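Uncharacterized protein (Bordetella bronchiseptica, PDB 4XG0) probably acts as a kinase of the DUF1537 family, phosphorylating acid sugars in catabolic pathways with a nucleotide bound by its C-terminal domain. Local coordinates at residues A[367-376]-A[389-400]. Sequence-based numbering, arbitrary orientation.
Sequences LAALQASGIA and TLTGGQAAGLPV
L390 packs its two methyls tightly against the end of helix 360-369 and the turn after it: CD1 meets CD1 of L370 at 3.7 Å, the two side chains crossing at about a right angle, while CD2 lies 3.8 Å from CG of L367 and also reaches CB of A372. On the same face of the sheet CG2 of I375 touches CG1 of V400, 3.7 Å away in strand 399-403, across the middle strand 385-391. I375 and L390 form a non-hydrogen-bonded pair of the antiparallel hairpin 374-380/385-391, whose first strand is an edge of the mixed sheet in the nucleotide-binding domain. A376 and T389 exchange two backbone bonds, and N of T391 donates nearly straight (171°) to O of G374, from above its carbonyl plane. On the other face OG1 of T391, set between its backbone N and carbonyl carbon (chi1 71°), comes within 2.9 Å of OG of S373. Q371 ends the helix in a Schellman motif, and O of L370 there receives N of Q394 at 3.2 Å and a water that also bridges O of G392 and N of A395. Looser is the solvent-exposed end, where the extended side chains of Q371 and Q394 lie with amide planes 34° apart.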
loop_
_atom_site.group_PDB
_atom_site.type_symbol
_atom_site.label_atom_id
_atom_site.label_comp_id
_atom_site.label_asym_id
_atom_site.label_seq_id
_atom_site.Cartn_x
_atom_site.Cartn_y
_atom_site.Cartn_z
ATOM N N LEU A 367 -13.719 -20.010 10.914
ATOM C CA LEU A 367 -12.928 -21.061 10.327
ATOM C C LEU A 367 -13.688 -22.375 10.283
ATOM O O LEU A 367 -13.597 -23.139 9.306
ATOM C CB LEU A 367 -11.588 -21.211 11.037
ATOM C CG LEU A 367 -10.471 -20.364 10.377
ATOM C CD1 LEU A 367 -10.684 -18.882 10.607
ATOM C CD2 LEU A 367 -9.111 -20.793 10.901
ATOM N N ALA A 368 -14.495 -22.617 11.304
ATOM C CA ALA A 368 -15.168 -23.904 11.367
ATOM C C ALA A 368 -16.200 -23.940 10.254
ATOM O O ALA A 368 -16.352 -24.965 9.570
ATOM C CB ALA A 368 -15.819 -24.113 12.706
ATOM N N ALA A 369 -16.889 -22.816 10.058
ATOM C CA ALA A 369 -17.950 -22.730 9.043
ATOM C C ALA A 369 -17.413 -22.855 7.643
ATOM O O ALA A 369 -18.085 -23.364 6.757
ATOM C CB ALA A 369 -18.718 -21.468 9.170
ATOM N N LEU A 370 -16.199 -22.365 7.434
ATOM C CA LEU A 370 -15.530 -22.510 6.134
ATOM C C LEU A 370 -14.712 -23.803 6.011
ATOM O O LEU A 370 -14.087 -24.048 4.988
ATOM C CB LEU A 370 -14.642 -21.306 5.871
ATOM C CG LEU A 370 -15.348 -19.976 5.594
ATOM C CD1 LEU A 370 -14.357 -18.839 5.631
ATOM C CD2 LEU A 370 -16.000 -20.039 4.217
ATOM N N GLN A 371 -14.727 -24.623 7.061
ATOM C CA GLN A 371 -14.051 -25.924 7.062
ATOM C C GLN A 371 -12.548 -25.757 6.852
ATOM O O GLN A 371 -11.874 -26.621 6.286
ATOM C CB GLN A 371 -14.686 -26.868 6.016
ATOM C CG GLN A 371 -16.224 -26.896 6.097
ATOM C CD GLN A 371 -16.882 -27.654 4.931
ATOM O OE1 GLN A 371 -16.378 -27.648 3.797
ATOM N NE2 GLN A 371 -18.012 -28.296 5.208
ATOM N N ALA A 372 -12.023 -24.633 7.336
ATOM C CA ALA A 372 -10.604 -24.389 7.301
ATOM C C ALA A 372 -9.921 -25.130 8.428
ATOM O O ALA A 372 -10.414 -25.134 9.573
ATOM C CB ALA A 372 -10.316 -22.892 7.410
ATOM N N SER A 373 -8.796 -25.753 8.107
ATOM C CA SER A 373 -8.020 -26.498 9.101
ATOM C C SER A 373 -7.146 -25.552 9.932
ATOM O O SER A 373 -6.851 -25.788 11.107
ATOM C CB SER A 373 -7.136 -27.516 8.399
ATOM O OG SER A 373 -6.290 -26.889 7.453
ATOM N N GLY A 374 -6.734 -24.458 9.317
ATOM C CA GLY A 374 -5.755 -23.604 9.943
ATOM C C GLY A 374 -5.433 -22.452 9.023
ATOM O O GLY A 374 -6.176 -22.218 8.077
ATOM N N ILE A 375 -4.349 -21.741 9.328
ATOM C CA ILE A 375 -3.992 -20.490 8.654
ATOM C C ILE A 375 -2.535 -20.579 8.260
ATOM O O ILE A 375 -1.652 -20.831 9.082
ATOM C CB ILE A 375 -4.183 -19.274 9.596
ATOM C CG1 ILE A 375 -5.639 -19.183 10.056
ATOM C CG2 ILE A 375 -3.723 -17.989 8.924
ATOM C CD1 ILE A 375 -5.894 -18.078 11.089
ATOM N N ALA A 376 -2.244 -20.400 6.983
ATOM C CA ALA A 376 -0.847 -20.347 6.617
ATOM C C ALA A 376 -0.369 -18.922 6.828
ATOM O O ALA A 376 -0.862 -17.998 6.198
ATOM C CB ALA A 376 -0.659 -20.778 5.157
ATOM N N THR A 389 -3.346 -16.868 5.243
ATOM C CA THR A 389 -4.382 -17.335 4.356
ATOM C C THR A 389 -4.986 -18.654 4.866
ATOM O O THR A 389 -4.286 -19.487 5.420
ATOM C CB THR A 389 -3.829 -17.537 2.965
ATOM O OG1 THR A 389 -2.686 -18.400 2.985
ATOM C CG2 THR A 389 -3.406 -16.178 2.384
ATOM N N LEU A 390 -6.275 -18.849 4.627
ATOM C CA LEU A 390 -6.913 -20.092 5.046
ATOM C C LEU A 390 -6.294 -21.297 4.370
ATOM O O LEU A 390 -6.005 -21.311 3.165
ATOM C CB LEU A 390 -8.424 -20.116 4.805
ATOM C CG LEU A 390 -9.223 -19.058 5.557
ATOM C CD1 LEU A 390 -10.697 -19.087 5.203
ATOM C CD2 LEU A 390 -9.024 -19.212 7.053
ATOM N N THR A 391 -6.119 -22.357 5.156
ATOM C CA THR A 391 -5.767 -23.634 4.570
ATOM C C THR A 391 -6.897 -24.604 4.743
ATOM O O THR A 391 -7.545 -24.639 5.803
ATOM C CB THR A 391 -4.493 -24.223 5.189
ATOM O OG1 THR A 391 -4.758 -24.664 6.519
ATOM C CG2 THR A 391 -3.421 -23.173 5.244
ATOM N N GLY A 392 -7.135 -25.385 3.693
ATOM C CA GLY A 392 -8.212 -26.354 3.692
ATOM C C GLY A 392 -9.570 -25.724 3.458
ATOM O O GLY A 392 -9.746 -24.512 3.516
ATOM N N GLY A 393 -10.542 -26.569 3.155
ATOM C CA GLY A 393 -11.919 -26.133 3.118
ATOM C C GLY A 393 -12.276 -25.343 1.882
ATOM O O GLY A 393 -11.488 -25.210 0.943
ATOM N N GLN A 394 -13.448 -24.744 1.919
ATOM C CA GLN A 394 -14.070 -24.166 0.734
ATOM C C GLN A 394 -13.481 -22.817 0.280
ATOM O O GLN A 394 -13.731 -22.357 -0.832
ATOM C CB GLN A 394 -15.565 -24.002 1.037
ATOM C CG GLN A 394 -16.200 -25.234 1.743
ATOM C CD GLN A 394 -17.632 -24.986 2.193
ATOM O OE1 GLN A 394 -18.581 -25.282 1.467
ATOM N NE2 GLN A 394 -17.791 -24.438 3.400
ATOM N N ALA A 395 -12.718 -22.169 1.155
ATOM C CA ALA A 395 -12.155 -20.847 0.861
ATOM C C ALA A 395 -10.647 -20.853 1.068
ATOM O O ALA A 395 -10.052 -19.831 1.477
ATOM C CB ALA A 395 -12.784 -19.797 1.765
ATOM N N ALA A 396 -10.014 -21.984 0.784
ATOM C CA ALA A 396 -8.567 -22.048 0.882
ATOM C C ALA A 396 -7.955 -20.905 0.112
ATOM O O ALA A 396 -8.346 -20.628 -1.030
ATOM C CB ALA A 396 -8.047 -23.360 0.353
ATOM N N GLY A 397 -6.976 -20.249 0.732
ATOM C CA GLY A 397 -6.317 -19.123 0.133
ATOM C C GLY A 397 -6.825 -17.767 0.551
ATOM O O GLY A 397 -6.127 -16.765 0.338
ATOM N N LEU A 398 -8.001 -17.702 1.158
ATOM C CA LEU A 398 -8.558 -16.414 1.545
ATOM C C LEU A 398 -7.711 -15.783 2.628
ATOM O O LEU A 398 -7.458 -16.413 3.651
ATOM C CB LEU A 398 -9.975 -16.559 2.052
ATOM C CG LEU A 398 -10.742 -15.269 2.337
ATOM C CD1 LEU A 398 -11.111 -14.532 1.054
ATOM C CD2 LEU A 398 -11.946 -15.580 3.143
ATOM N N PRO A 399 -7.310 -14.526 2.431
ATOM C CA PRO A 399 -6.617 -13.840 3.534
ATOM C C PRO A 399 -7.492 -13.689 4.773
ATOM O O PRO A 399 -8.700 -13.439 4.689
ATOM C CB PRO A 399 -6.277 -12.488 2.941
ATOM C CG PRO A 399 -6.154 -12.766 1.415
ATOM C CD PRO A 399 -7.340 -13.703 1.208
ATOM N N VAL A 400 -6.863 -13.893 5.927
ATOM C CA VAL A 400 -7.553 -13.855 7.207
ATOM C C VAL A 400 -6.656 -13.187 8.255
ATOM O O VAL A 400 -5.424 -13.313 8.221
ATOM C CB VAL A 400 -7.947 -15.300 7.693
ATOM C CG1 VAL A 400 -6.729 -16.226 7.699
ATOM C CG2 VAL A 400 -8.618 -15.264 9.041
HETATM O O HOH W 1 -11.778 -22.709 3.831
#